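Local coordinates for protein bottromycin amidohydrolase (Streptomyces purpureus, PDB 6I5S) that probably hydrolyses a thiazoline-containing intermediate during bottromycin biosynthesis, acting as a zinc-bound amidohydrolase and gatekeeper of the pathway, at residues Tyr85-Phe90 and Val403-His408; Asp148-His153 and Asp187-Val192; Thr223-Glu228 and Tyr386-Trp391; Leu273-Ala278 and Cys349-Val354. One frame throughout, in Å; residues are numbered along the deposited sequence.

Contact 1 (Tyr85-Phe90 and Val403-His408); sequences YVTPGF and VFYRRH
Val86 CG2 sits over a face of the Phe404 ring, 3.6 Å from its centroid, where two antiparallel strands of the mixed sheet, 84-95 and 402-405, pair side by side. The methyl reaches the ring because it stands anti to the carbonyl carbon of Val86, and the two side chains run alongside each other on one sheet face. The Phe404 ring also meets Trp84 and Phe428 edge-to-face. On the other sheet face, Val403 CG2 presses on the Phe90 ring, 4.1 Å from its centroid, while Tyr405 OH comes to the edge of that ring, in its plane, and is hydrogen-bonded to Leu416 O. Beside them Thr87 OG1 packs against Val403 CB at 3.4 Å and donates to O of the next residue, Pro88, from above that carbonyl's plane. Farther along this face, the Tyr85 ring receives His408 CB almost on its normal, only 6° off, and the imidazole edge leans toward the same ring with the planes at 63°. His408 ND1 bonds Asp410 N. Val86 and Phe404 form a non-hydrogen-bonded pair, flanked by the hydrogen-bonded pairs Tyr85 with Tyr405 and Thr87 with Val403. Each of these gives two backbone bonds, and at the outer end Tyr85 N meets Tyr405 O at 2.7 Å, nearly straight at 170° and in the carbonyl plane.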
loop_
_atom_site.group_PDB
_atom_site.type_symbol
_atom_site.label_atom_id
_atom_site.label_comp_id
_atom_site.label_asym_id
_atom_site.label_seq_id
_atom_site.Cartn_x
_atom_site.Cartn_y
_atom_site.Cartn_z
ATOM N N TYR A 85 0.321 23.212 -2.251
ATOM C CA TYR A 85 1.165 22.446 -1.344
ATOM C C TYR A 85 1.338 21.055 -1.937
ATOM O O TYR A 85 0.355 20.460 -2.396
ATOM C CB TYR A 85 0.508 22.350 0.030
ATOM C CG TYR A 85 0.295 23.652 0.711
ATOM C CD1 TYR A 85 1.245 24.180 1.577
ATOM C CD2 TYR A 85 -0.857 24.388 0.486
ATOM C CE1 TYR A 85 1.026 25.438 2.219
ATOM C CE2 TYR A 85 -1.062 25.621 1.127
ATOM C CZ TYR A 85 -0.107 26.112 1.994
ATOM O OH TYR A 85 -0.298 27.340 2.629
ATOM N N VAL A 86 2.576 20.550 -1.959
ATOM C CA VAL A 86 2.893 19.344 -2.701
ATOM C C VAL A 86 3.620 18.365 -1.807
ATOM O O VAL A 86 4.557 18.736 -1.094
ATOM C CB VAL A 86 3.737 19.679 -3.941
ATOM C CG1 VAL A 86 4.361 18.471 -4.518
ATOM C CG2 VAL A 86 2.823 20.349 -4.975
ATOM N N THR A 87 3.217 17.105 -1.888
ATOM C CA THR A 87 3.959 15.993 -1.327
ATOM C C THR A 87 4.441 15.048 -2.422
ATOM O O THR A 87 3.876 15.015 -3.519
ATOM C CB THR A 87 3.096 15.187 -0.332
ATOM O OG1 THR A 87 2.048 14.498 -1.030
ATOM C CG2 THR A 87 2.436 16.125 0.663
ATOM N N PRO A 88 5.458 14.237 -2.137
ATOM C CA PRO A 88 5.750 13.098 -3.002
ATOM C C PRO A 88 4.512 12.225 -3.117
ATOM O O PRO A 88 3.638 12.189 -2.241
ATOM C CB PRO A 88 6.857 12.374 -2.250
ATOM C CG PRO A 88 7.483 13.393 -1.405
ATOM C CD PRO A 88 6.348 14.240 -0.949
ATOM N N GLY A 89 4.440 11.488 -4.209
ATOM C CA GLY A 89 3.366 10.526 -4.361
ATOM C C GLY A 89 3.444 9.459 -3.290
ATOM O O GLY A 89 4.526 9.114 -2.833
ATOM N N PHE A 90 2.270 8.956 -2.892
ATOM C CA PHE A 90 2.159 7.949 -1.841
ATOM C C PHE A 90 2.429 6.550 -2.378
ATOM O O PHE A 90 2.229 6.256 -3.568
ATOM C CB PHE A 90 0.749 7.958 -1.218
ATOM C CG PHE A 90 0.302 9.317 -0.789
ATOM C CD1 PHE A 90 1.177 10.191 -0.177
ATOM C CD2 PHE A 90 -0.976 9.731 -1.034
ATOM C CE1 PHE A 90 0.783 11.496 0.154
ATOM C CE2 PHE A 90 -1.376 11.054 -0.686
ATOM C CZ PHE A 90 -0.474 11.901 -0.081
ATOM N N VAL A 403 1.756 14.839 -5.191
ATOM C CA VAL A 403 0.364 15.075 -4.828
ATOM C C VAL A 403 0.186 16.547 -4.478
ATOM O O VAL A 403 0.996 17.121 -3.749
ATOM C CB VAL A 403 -0.068 14.198 -3.650
ATOM C CG1 VAL A 403 -1.564 14.225 -3.489
ATOM C CG2 VAL A 403 0.423 12.744 -3.863
ATOM N N PHE A 404 -0.863 17.153 -5.006
ATOM C CA PHE A 404 -1.091 18.594 -4.940
ATOM C C PHE A 404 -2.337 18.910 -4.112
ATOM O O PHE A 404 -3.367 18.252 -4.273
ATOM C CB PHE A 404 -1.317 19.154 -6.330
ATOM C CG PHE A 404 -0.088 19.257 -7.163
ATOM C CD1 PHE A 404 0.401 20.498 -7.514
ATOM C CD2 PHE A 404 0.577 18.130 -7.624
ATOM C CE1 PHE A 404 1.525 20.626 -8.321
ATOM C CE2 PHE A 404 1.684 18.258 -8.420
ATOM C CZ PHE A 404 2.173 19.506 -8.761
ATOM N N TYR A 405 -2.256 19.961 -3.283
ATOM C CA TYR A 405 -3.333 20.433 -2.422
ATOM C C TYR A 405 -3.394 21.952 -2.464
ATOM O O TYR A 405 -2.352 22.625 -2.425
ATOM C CB TYR A 405 -3.100 19.995 -0.982
ATOM C CG TYR A 405 -3.021 18.488 -0.819
ATOM C CD1 TYR A 405 -4.159 17.729 -0.573
ATOM C CD2 TYR A 405 -1.802 17.841 -0.894
ATOM C CE1 TYR A 405 -4.075 16.318 -0.388
ATOM C CE2 TYR A 405 -1.706 16.419 -0.776
ATOM C CZ TYR A 405 -2.856 15.699 -0.520
ATOM O OH TYR A 405 -2.804 14.335 -0.362
ATOM N N ARG A 406 -4.614 22.490 -2.551
ATOM C CA ARG A 406 -4.774 23.932 -2.497
ATOM C C ARG A 406 -4.597 24.450 -1.079
ATOM O O ARG A 406 -4.153 25.584 -0.883
ATOM C CB ARG A 406 -6.140 24.325 -3.021
ATOM C CG ARG A 406 -6.336 24.195 -4.497
ATOM C CD ARG A 406 -5.424 25.120 -5.264
ATOM N NE ARG A 406 -5.771 25.146 -6.685
ATOM C CZ ARG A 406 -5.084 25.813 -7.610
ATOM N NH1 ARG A 406 -3.980 26.492 -7.284
ATOM N NH2 ARG A 406 -5.513 25.812 -8.871
ATOM N N ARG A 407 -4.945 23.648 -0.082
ATOM C CA ARG A 407 -4.743 23.993 1.317
ATOM C C ARG A 407 -3.786 22.978 1.933
ATOM O O ARG A 407 -3.681 21.853 1.457
ATOM C CB ARG A 407 -6.062 23.996 2.090
ATOM C CG ARG A 407 -7.069 25.051 1.618
ATOM C CD ARG A 407 -8.360 25.030 2.439
ATOM N NE ARG A 407 -9.279 26.102 2.043
ATOM C CZ ARG A 407 -10.484 26.311 2.574
ATOM N NH1 ARG A 407 -10.947 25.523 3.536
ATOM N NH2 ARG A 407 -11.232 27.317 2.135
ATOM N N HIS A 408 -3.085 23.371 2.988
ATOM C CA HIS A 408 -2.111 22.472 3.576
ATOM C C HIS A 408 -2.830 21.200 4.032
ATOM O O HIS A 408 -3.896 21.291 4.661
ATOM C CB HIS A 408 -1.393 23.155 4.741
ATOM C CG HIS A 408 -0.180 22.409 5.199
ATOM N ND1 HIS A 408 -0.265 21.187 5.825
ATOM C CD2 HIS A 408 1.140 22.670 5.059
ATOM C CE1 HIS A 408 0.951 20.738 6.076
ATOM N NE2 HIS A 408 1.824 21.617 5.621
#

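Contact 2 (Asp148-His153 and Asp187-Val192); sequences DGPGSH and DVERPV
Asp148 OD1 accepts the backbone N of Asp187 at 2.8 Å on its syn lone pair, joining the loop after strand 147-148 to the approach of helix 190-203; within that loop Gly149 to Ser152 form a type II beta turn. The same oxygen takes a weak bond from Gly149 N. Gly149 CA lies 3.2 Å from Asp187 O, so close that a side chain there would clash. Val188 CG2 rests on Asp148 CA, and Pro150 CD meets Glu189 OE1 at 3.6 Å; Glu189 is the N-cap residue of the helix. In the next shell, Ser152 OG donates to Asp148 OD2 at 2.6 Å from above the carboxylate plane, and also contacts Val154 N through a hydrogen bond. With an alanine at Asp148, Asp187 N, Gly149 N and Ser152 OG would probably lose their acceptor and the water one partner, leaving the turn less firmly held. The two carboxylates lie close, yet Arg239 forms a salt bridge with Asp187 OD2, which is likely to ease the repulsion. A water binds the pair together, giving one proton to Asp148 OD2 and the other to Asp187 OD2, each at 2.7 Å, while its oxygen accepts His153 N at 2.9 Å.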
loop_
_atom_site.group_PDB
_atom_site.type_symbol
_atom_site.label_atom_id
_atom_site.label_comp_id
_atom_site.label_asym_id
_atom_site.label_seq_id
_atom_site.Cartn_x
_atom_site.Cartn_y
_atom_site.Cartn_z
ATOM N N ASP A 148 6.604 -20.487 0.392
ATOM C CA ASP A 148 6.148 -21.073 1.636
ATOM C C ASP A 148 6.701 -22.482 1.747
ATOM O O ASP A 148 7.186 -23.054 0.769
ATOM C CB ASP A 148 4.623 -21.125 1.727
ATOM C CG ASP A 148 4.094 -21.074 3.184
ATOM O OD1 ASP A 148 4.903 -21.060 4.141
ATOM O OD2 ASP A 148 2.838 -21.070 3.372
ATOM N N GLY A 149 6.640 -23.040 2.968
ATOM C CA GLY A 149 7.165 -24.378 3.204
ATOM C C GLY A 149 6.102 -25.435 3.001
ATOM O O GLY A 149 4.926 -25.156 2.747
ATOM N N PRO A 150 6.492 -26.695 3.098
ATOM C CA PRO A 150 5.470 -27.734 3.150
ATOM C C PRO A 150 4.617 -27.498 4.389
ATOM O O PRO A 150 5.031 -26.864 5.365
ATOM C CB PRO A 150 6.275 -29.047 3.201
ATOM C CG PRO A 150 7.666 -28.674 3.463
ATOM C CD PRO A 150 7.862 -27.207 3.282
ATOM N N GLY A 151 3.391 -27.942 4.325
ATOM C CA GLY A 151 2.522 -27.576 5.421
ATOM C C GLY A 151 2.017 -26.159 5.334
ATOM O O GLY A 151 1.364 -25.690 6.265
ATOM N N SER A 152 2.289 -25.477 4.226
ATOM C CA SER A 152 1.675 -24.196 3.914
ATOM C C SER A 152 0.164 -24.267 4.080
ATOM O O SER A 152 -0.464 -25.272 3.739
ATOM C CB SER A 152 2.004 -23.818 2.456
ATOM O OG SER A 152 1.263 -22.685 2.065
ATOM N N HIS A 153 -0.420 -23.178 4.590
ATOM C CA HIS A 153 -1.870 -23.015 4.584
ATOM C C HIS A 153 -2.402 -22.505 3.240
ATOM O O HIS A 153 -3.622 -22.429 3.060
ATOM C CB HIS A 153 -2.258 -22.054 5.698
ATOM C CG HIS A 153 -2.086 -22.623 7.079
ATOM N ND1 HIS A 153 -2.944 -22.321 8.123
ATOM C CD2 HIS A 153 -1.176 -23.496 7.578
ATOM C CE1 HIS A 153 -2.560 -22.982 9.202
ATOM N NE2 HIS A 153 -1.484 -23.691 8.901
ATOM N N ASP A 187 5.201 -20.783 6.927
ATOM C CA ASP A 187 5.624 -22.170 7.130
ATOM C C ASP A 187 6.938 -22.484 6.438
ATOM O O ASP A 187 7.324 -23.662 6.359
ATOM C CB ASP A 187 4.509 -23.125 6.665
ATOM C CG ASP A 187 3.353 -23.171 7.641
ATOM O OD1 ASP A 187 3.541 -23.681 8.749
ATOM O OD2 ASP A 187 2.265 -22.644 7.345
ATOM N N VAL A 188 7.680 -21.468 5.994
ATOM C CA VAL A 188 9.034 -21.733 5.507
ATOM C C VAL A 188 9.861 -22.308 6.642
ATOM O O VAL A 188 9.925 -21.737 7.734
ATOM C CB VAL A 188 9.682 -20.461 4.947
ATOM C CG1 VAL A 188 11.134 -20.792 4.473
ATOM C CG2 VAL A 188 8.890 -19.964 3.752
ATOM N N GLU A 189 10.533 -23.426 6.373
ATOM C CA GLU A 189 11.325 -24.074 7.408
ATOM C C GLU A 189 12.588 -23.260 7.700
ATOM O O GLU A 189 13.128 -22.580 6.827
ATOM C CB GLU A 189 11.695 -25.496 6.966
ATOM C CG GLU A 189 10.518 -26.448 6.894
ATOM C CD GLU A 189 10.702 -27.629 5.921
ATOM O OE1 GLU A 189 11.100 -27.434 4.730
ATOM O OE2 GLU A 189 10.424 -28.764 6.353
ATOM N N ARG A 190 13.123 -23.413 8.926
ATOM C CA ARG A 190 14.245 -22.569 9.324
ATOM C C ARG A 190 15.478 -22.749 8.438
ATOM O O ARG A 190 16.061 -21.735 8.024
ATOM C CB ARG A 190 14.618 -22.841 10.796
ATOM C CG ARG A 190 15.652 -21.845 11.339
ATOM C CD ARG A 190 16.468 -22.380 12.531
ATOM N NE ARG A 190 17.249 -23.556 12.121
ATOM C CZ ARG A 190 16.962 -24.813 12.461
ATOM N NH1 ARG A 190 15.919 -25.082 13.251
ATOM N NH2 ARG A 190 17.729 -25.808 12.006
ATOM N N PRO A 191 15.952 -23.964 8.154
ATOM C CA PRO A 191 17.147 -24.112 7.287
ATOM C C PRO A 191 16.935 -23.556 5.877
ATOM O O PRO A 191 17.872 -23.053 5.217
ATOM C CB PRO A 191 17.377 -25.631 7.275
ATOM C CG PRO A 191 16.483 -26.227 8.184
ATOM C CD PRO A 191 15.430 -25.265 8.624
ATOM N N VAL A 192 15.713 -23.687 5.372
ATOM C CA VAL A 192 15.375 -23.147 4.071
ATOM C C VAL A 192 15.376 -21.623 4.097
ATOM O O VAL A 192 15.923 -20.991 3.180
ATOM C CB VAL A 192 14.042 -23.746 3.593
ATOM C CG1 VAL A 192 13.645 -23.151 2.253
ATOM C CG2 VAL A 192 14.141 -25.285 3.467
HETATM O O HOH W 1 1.199 -21.003 5.491
#

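Contact 3 (Thr223-Glu228 and Tyr386-Trp391); sequences TMRSTE and YDVMGW
Arg225 starts out with CG anti to its own N (chi1 165°), then bends at chi2 and chi3, and this folded path carries the guanidinium to the C-terminal end of helix 383-388. There Arg225 NH1 donates to Val388 O at 2.8 Å, with 155° at the hydrogen. The oxygen lies in the guanidinium plane, at the edge of the group, but the donor stands 47° above the carbonyl plane and so misses the lone pairs. Val388 CG2, itself anti to N, touches Arg225 CG at 3.6 Å and also CD, so the aliphatic part of the arginine lies against the valine methyl while NH1 reaches the carbonyl. Ser226 CB adds a looser contact to the same methyl at 4.0 Å, and Phe268 of strand 268-270 borders both Ser226 and Val388. A leucine in place of Arg225 would probably keep part of the contact with the valine methyl but leave Val388 O without its NH1 donor. Ser226 OG donates to Glu228 OE2 at 2.7 Å; Arg115 bonds both side chains, and Glu228 OE1 bonds ND1 of the zinc ligand His94. Beyond the carbonyl, Gly390 closes the helix in a Schellman motif. A positively charged group at the helix C-terminus is likely to be favoured by the helix dipole. The contact ties the chain before strand 226-228 to this helix end by one charge-assisted bond beside an apolar patch.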
loop_
_atom_site.group_PDB
_atom_site.type_symbol
_atom_site.label_atom_id
_atom_site.label_comp_id
_atom_site.label_asym_id
_atom_site.label_seq_id
_atom_site.Cartn_x
_atom_site.Cartn_y
_atom_site.Cartn_z
ATOM N N THR A 223 17.608 -9.885 8.754
ATOM C CA THR A 223 17.813 -10.442 7.415
ATOM C C THR A 223 16.739 -10.026 6.421
ATOM O O THR A 223 17.003 -10.011 5.219
ATOM C CB THR A 223 17.877 -11.981 7.436
ATOM O OG1 THR A 223 16.678 -12.525 7.996
ATOM C CG2 THR A 223 19.074 -12.493 8.219
ATOM N N MET A 224 15.547 -9.665 6.872
ATOM C CA MET A 224 14.467 -9.312 5.961
ATOM C C MET A 224 14.407 -7.806 5.712
ATOM O O MET A 224 14.572 -6.995 6.626
ATOM C CB MET A 224 13.116 -9.803 6.515
ATOM C CG MET A 224 13.050 -11.364 6.569
ATOM S SD MET A 224 11.520 -12.003 7.291
ATOM C CE MET A 224 10.238 -11.461 6.143
ATOM N N ARG A 225 14.152 -7.439 4.465
ATOM C CA ARG A 225 14.083 -6.025 4.126
ATOM C C ARG A 225 12.896 -5.360 4.816
ATOM O O ARG A 225 13.002 -4.217 5.273
ATOM C CB ARG A 225 13.986 -5.844 2.614
ATOM C CG ARG A 225 13.530 -4.429 2.067
ATOM C CD ARG A 225 14.611 -3.418 2.244
ATOM N NE ARG A 225 15.804 -3.799 1.525
ATOM C CZ ARG A 225 16.028 -3.620 0.244
ATOM N NH1 ARG A 225 15.117 -3.078 -0.559
ATOM N NH2 ARG A 225 17.193 -4.025 -0.234
ATOM N N SER A 226 11.784 -6.079 4.931
ATOM C CA SER A 226 10.665 -5.607 5.721
ATOM C C SER A 226 9.906 -6.820 6.255
ATOM O O SER A 226 9.973 -7.917 5.700
ATOM C CB SER A 226 9.693 -4.713 4.919
ATOM O OG SER A 226 8.942 -5.503 3.967
ATOM N N THR A 227 9.164 -6.593 7.330
ATOM C CA THR A 227 8.248 -7.585 7.906
ATOM C C THR A 227 6.858 -6.962 8.002
ATOM O O THR A 227 6.707 -5.738 8.208
ATOM C CB THR A 227 8.673 -8.094 9.282
ATOM O OG1 THR A 227 8.806 -7.011 10.221
ATOM C CG2 THR A 227 10.072 -8.825 9.182
ATOM N N GLU A 228 5.850 -7.807 7.754
ATOM C CA GLU A 228 4.480 -7.357 7.567
ATOM C C GLU A 228 3.585 -7.795 8.730
ATOM O O GLU A 228 3.747 -8.879 9.309
ATOM C CB GLU A 228 3.886 -7.902 6.256
ATOM C CG GLU A 228 4.852 -7.807 5.029
ATOM C CD GLU A 228 5.180 -6.384 4.727
ATOM O OE1 GLU A 228 4.208 -5.623 4.515
ATOM O OE2 GLU A 228 6.373 -6.012 4.724
ATOM N N TYR A 386 9.888 4.569 -0.520
ATOM C CA TYR A 386 10.810 4.536 -1.659
ATOM C C TYR A 386 12.113 3.863 -1.243
ATOM O O TYR A 386 12.707 3.107 -2.000
ATOM C CB TYR A 386 11.068 5.944 -2.175
ATOM C CG TYR A 386 9.796 6.560 -2.773
ATOM C CD1 TYR A 386 9.113 5.914 -3.795
ATOM C CD2 TYR A 386 9.276 7.765 -2.306
ATOM C CE1 TYR A 386 7.951 6.437 -4.343
ATOM C CE2 TYR A 386 8.081 8.312 -2.849
ATOM C CZ TYR A 386 7.434 7.623 -3.863
ATOM O OH TYR A 386 6.277 8.101 -4.463
ATOM N N ASP A 387 12.545 4.084 -0.003
ATOM C CA ASP A 387 13.772 3.411 0.472
ATOM C C ASP A 387 13.609 1.893 0.579
ATOM O O ASP A 387 14.515 1.139 0.158
ATOM C CB ASP A 387 14.222 3.980 1.833
ATOM C CG ASP A 387 14.963 5.289 1.696
ATOM O OD1 ASP A 387 15.218 5.728 0.553
ATOM O OD2 ASP A 387 15.304 5.875 2.735
ATOM N N VAL A 388 12.485 1.430 1.106
ATOM C CA VAL A 388 12.306 -0.022 1.263
ATOM C C VAL A 388 12.224 -0.711 -0.096
ATOM O O VAL A 388 12.588 -1.898 -0.234
ATOM C CB VAL A 388 11.060 -0.343 2.129
ATOM C CG1 VAL A 388 9.740 -0.241 1.348
ATOM C CG2 VAL A 388 11.237 -1.738 2.743
ATOM N N MET A 389 11.739 -0.003 -1.111
ATOM C CA MET A 389 11.692 -0.533 -2.481
ATOM C C MET A 389 12.998 -0.413 -3.230
ATOM O O MET A 389 13.115 -0.926 -4.369
ATOM C CB MET A 389 10.606 0.196 -3.261
ATOM C CG MET A 389 9.189 -0.132 -2.800
ATOM S SD MET A 389 7.864 0.555 -3.846
ATOM C CE MET A 389 8.150 2.322 -3.670
ATOM N N GLY A 390 13.991 0.256 -2.658
ATOM C CA GLY A 390 15.258 0.350 -3.331
ATOM C C GLY A 390 15.268 1.394 -4.415
ATOM O O GLY A 390 16.157 1.370 -5.279
ATOM N N TRP A 391 14.293 2.292 -4.410
ATOM C CA TRP A 391 14.198 3.380 -5.386
ATOM C C TRP A 391 14.902 4.578 -4.778
ATOM O O TRP A 391 14.331 5.285 -3.945
ATOM C CB TRP A 391 12.748 3.743 -5.699
ATOM C CG TRP A 391 11.933 2.637 -6.306
ATOM C CD1 TRP A 391 12.365 1.391 -6.629
ATOM C CD2 TRP A 391 10.554 2.703 -6.703
ATOM N NE1 TRP A 391 11.330 0.677 -7.200
ATOM C CE2 TRP A 391 10.215 1.452 -7.251
ATOM C CE3 TRP A 391 9.600 3.692 -6.669
ATOM C CZ2 TRP A 391 8.941 1.170 -7.750
ATOM C CZ3 TRP A 391 8.307 3.419 -7.148
ATOM C CH2 TRP A 391 7.985 2.172 -7.640
#

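Contact 4 (Leu273-Ala278 and Cys349-Val354); sequences LVAWRA and CGNPFV
Ala278 CB packs against Val354 CG2 at 3.7 Å and against Pro352 O at 3.6 Å, where helix 273-280 meets the loop that runs from strand 342-343 toward helix 358-369. With CG1 turned anti to the backbone N (chi1 -172°), Val354 points its other methyl, CG2, at the helix; Val354 CG2 also approaches Ala275 CA and Val274 O, both at a loose 4.4 Å. Ala275 and Ala278, small residues about one turn apart, are consistent with this close approach. The loop is shaped by a type II beta turn from Asn351 to Val354, in which Val354 N bonds Asn351 O at 3.0 Å. No direct hydrogen bond crosses between the segments. Instead a water donates to Ala275 O and accepts from Asn351 ND2, each at 2.9 Å, so the amide is tied to the helix through one water. The Asn351 side chain lies about 6 Å from a bound zinc ion, and Asp348, a zinc ligand, precedes this loop segment and touches Ala275. Glu363 of helix 358-369 accepts Leu273 N and Val274 N at the start of helix 273-280, Ser359 of that helix touches Val354, and helix 301-313 packs against Pro352 and Phe353.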
loop_
_atom_site.group_PDB
_atom_site.type_symbol
_atom_site.label_atom_id
_atom_site.label_comp_id
_atom_site.label_asym_id
_atom_site.label_seq_id
_atom_site.Cartn_x
_atom_site.Cartn_y
_atom_site.Cartn_z
ATOM N N LEU A 273 -2.544 -1.960 9.812
ATOM C CA LEU A 273 -3.522 -1.909 10.904
ATOM C C LEU A 273 -4.945 -1.922 10.356
ATOM O O LEU A 273 -5.858 -2.526 10.960
ATOM C CB LEU A 273 -3.296 -0.670 11.761
ATOM C CG LEU A 273 -1.936 -0.684 12.454
ATOM C CD1 LEU A 273 -1.661 0.714 13.052
ATOM C CD2 LEU A 273 -1.834 -1.752 13.595
ATOM N N VAL A 274 -5.154 -1.249 9.221
ATOM C CA VAL A 274 -6.487 -1.220 8.591
ATOM C C VAL A 274 -6.984 -2.618 8.267
ATOM O O VAL A 274 -8.194 -2.889 8.357
ATOM C CB VAL A 274 -6.474 -0.328 7.338
ATOM C CG1 VAL A 274 -5.461 -0.818 6.290
ATOM C CG2 VAL A 274 -7.893 -0.193 6.734
ATOM N N ALA A 275 -6.080 -3.523 7.889
ATOM C CA ALA A 275 -6.476 -4.911 7.602
ATOM C C ALA A 275 -6.776 -5.712 8.871
ATOM O O ALA A 275 -7.744 -6.488 8.912
ATOM C CB ALA A 275 -5.353 -5.592 6.769
ATOM N N TRP A 276 -5.937 -5.587 9.897
ATOM C CA TRP A 276 -6.290 -6.132 11.223
ATOM C C TRP A 276 -7.685 -5.684 11.663
ATOM O O TRP A 276 -8.500 -6.489 12.117
ATOM C CB TRP A 276 -5.266 -5.674 12.247
ATOM C CG TRP A 276 -4.004 -6.481 12.405
ATOM C CD1 TRP A 276 -2.747 -6.131 11.954
ATOM C CD2 TRP A 276 -3.868 -7.722 13.085
ATOM N NE1 TRP A 276 -1.826 -7.079 12.350
ATOM C CE2 TRP A 276 -2.483 -8.065 13.056
ATOM C CE3 TRP A 276 -4.764 -8.558 13.779
ATOM C CZ2 TRP A 276 -1.981 -9.223 13.664
ATOM C CZ3 TRP A 276 -4.257 -9.699 14.402
ATOM C CH2 TRP A 276 -2.869 -10.033 14.312
ATOM N N ARG A 277 -7.944 -4.383 11.565
ATOM C CA ARG A 277 -9.239 -3.819 11.959
ATOM C C ARG A 277 -10.372 -4.465 11.177
ATOM O O ARG A 277 -11.386 -4.860 11.730
ATOM C CB ARG A 277 -9.200 -2.308 11.707
ATOM C CG ARG A 277 -10.466 -1.491 12.089
ATOM C CD ARG A 277 -10.547 -1.252 13.619
ATOM N NE ARG A 277 -9.388 -0.487 14.056
ATOM C CZ ARG A 277 -9.095 -0.305 15.352
ATOM N NH1 ARG A 277 -8.024 0.376 15.702
ATOM N NH2 ARG A 277 -9.849 -0.838 16.296
ATOM N N ALA A 278 -10.217 -4.579 9.859
ATOM C CA ALA A 278 -11.285 -5.192 9.074
ATOM C C ALA A 278 -11.498 -6.660 9.406
ATOM O O ALA A 278 -12.638 -7.131 9.381
ATOM C CB ALA A 278 -10.976 -4.999 7.568
ATOM N N CYS A 349 -5.145 -4.218 0.816
ATOM C CA CYS A 349 -6.353 -3.952 0.056
ATOM C C CYS A 349 -6.678 -5.145 -0.811
ATOM O O CYS A 349 -5.803 -5.819 -1.376
ATOM C CB CYS A 349 -6.265 -2.654 -0.743
ATOM S SG CYS A 349 -4.908 -2.558 -1.987
ATOM N N GLY A 350 -7.968 -5.375 -0.967
ATOM C CA GLY A 350 -8.477 -6.602 -1.549
ATOM C C GLY A 350 -9.069 -7.545 -0.530
ATOM O O GLY A 350 -9.975 -8.299 -0.857
ATOM N N ASN A 351 -8.549 -7.530 0.689
ATOM C CA ASN A 351 -9.200 -8.221 1.802
ATOM C C ASN A 351 -10.587 -7.624 2.008
ATOM O O ASN A 351 -10.837 -6.460 1.629
ATOM C CB ASN A 351 -8.405 -8.053 3.091
ATOM C CG ASN A 351 -7.204 -8.962 3.186
ATOM O OD1 ASN A 351 -6.787 -9.525 2.202
ATOM N ND2 ASN A 351 -6.614 -9.058 4.378
ATOM N N PRO A 352 -11.518 -8.382 2.601
ATOM C CA PRO A 352 -12.880 -7.862 2.719
ATOM C C PRO A 352 -12.975 -6.497 3.388
ATOM O O PRO A 352 -12.419 -6.265 4.464
ATOM C CB PRO A 352 -13.573 -8.955 3.511
ATOM C CG PRO A 352 -12.843 -10.254 3.109
ATOM C CD PRO A 352 -11.434 -9.813 3.008
ATOM N N PHE A 353 -13.618 -5.565 2.682
ATOM C CA PHE A 353 -13.879 -4.194 3.124
ATOM C C PHE A 353 -12.625 -3.347 3.263
ATOM O O PHE A 353 -12.668 -2.278 3.883
ATOM C CB PHE A 353 -14.709 -4.230 4.414
ATOM C CG PHE A 353 -16.019 -4.873 4.168
ATOM C CD1 PHE A 353 -16.954 -4.244 3.359
ATOM C CD2 PHE A 353 -16.286 -6.131 4.634
ATOM C CE1 PHE A 353 -18.161 -4.845 3.065
ATOM C CE2 PHE A 353 -17.505 -6.735 4.342
ATOM C CZ PHE A 353 -18.429 -6.088 3.559
ATOM N N VAL A 354 -11.522 -3.768 2.634
ATOM C CA VAL A 354 -10.311 -2.954 2.512
ATOM C C VAL A 354 -10.215 -2.531 1.051
ATOM O O VAL A 354 -9.799 -3.326 0.209
ATOM C CB VAL A 354 -9.078 -3.698 2.978
ATOM C CG1 VAL A 354 -7.896 -2.740 3.007
ATOM C CG2 VAL A 354 -9.332 -4.308 4.374
HETATM O O HOH W 2 -8.309 -7.633 6.320
#

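How the contacts relate
Contacts 2, 3 and 4 all lie within the long chain interval that contact 1 spans, and contact 4 within that of contact 3. Contacts 1 and 3 touch directly: Tyr386 OH is 2.6 Å from Gly89 O, a probable hydrogen bond. Contacts 3 and 4 are about 7 Å apart at their nearest atoms, contacts 1 and 2 about 27 Å. Two zinc ions are bound by His94, His96, His210, His229, Asp348 and a carboxylated lysine shared by both; the Asn351 side chain of contact 4 lies about 6 Å from one. The side chains of Asp148 (contact 2) and Ser226 (contact 3) lie about 10 and 11 Å from a zinc ion, and Glu228 of contact 3 reaches the site through His94.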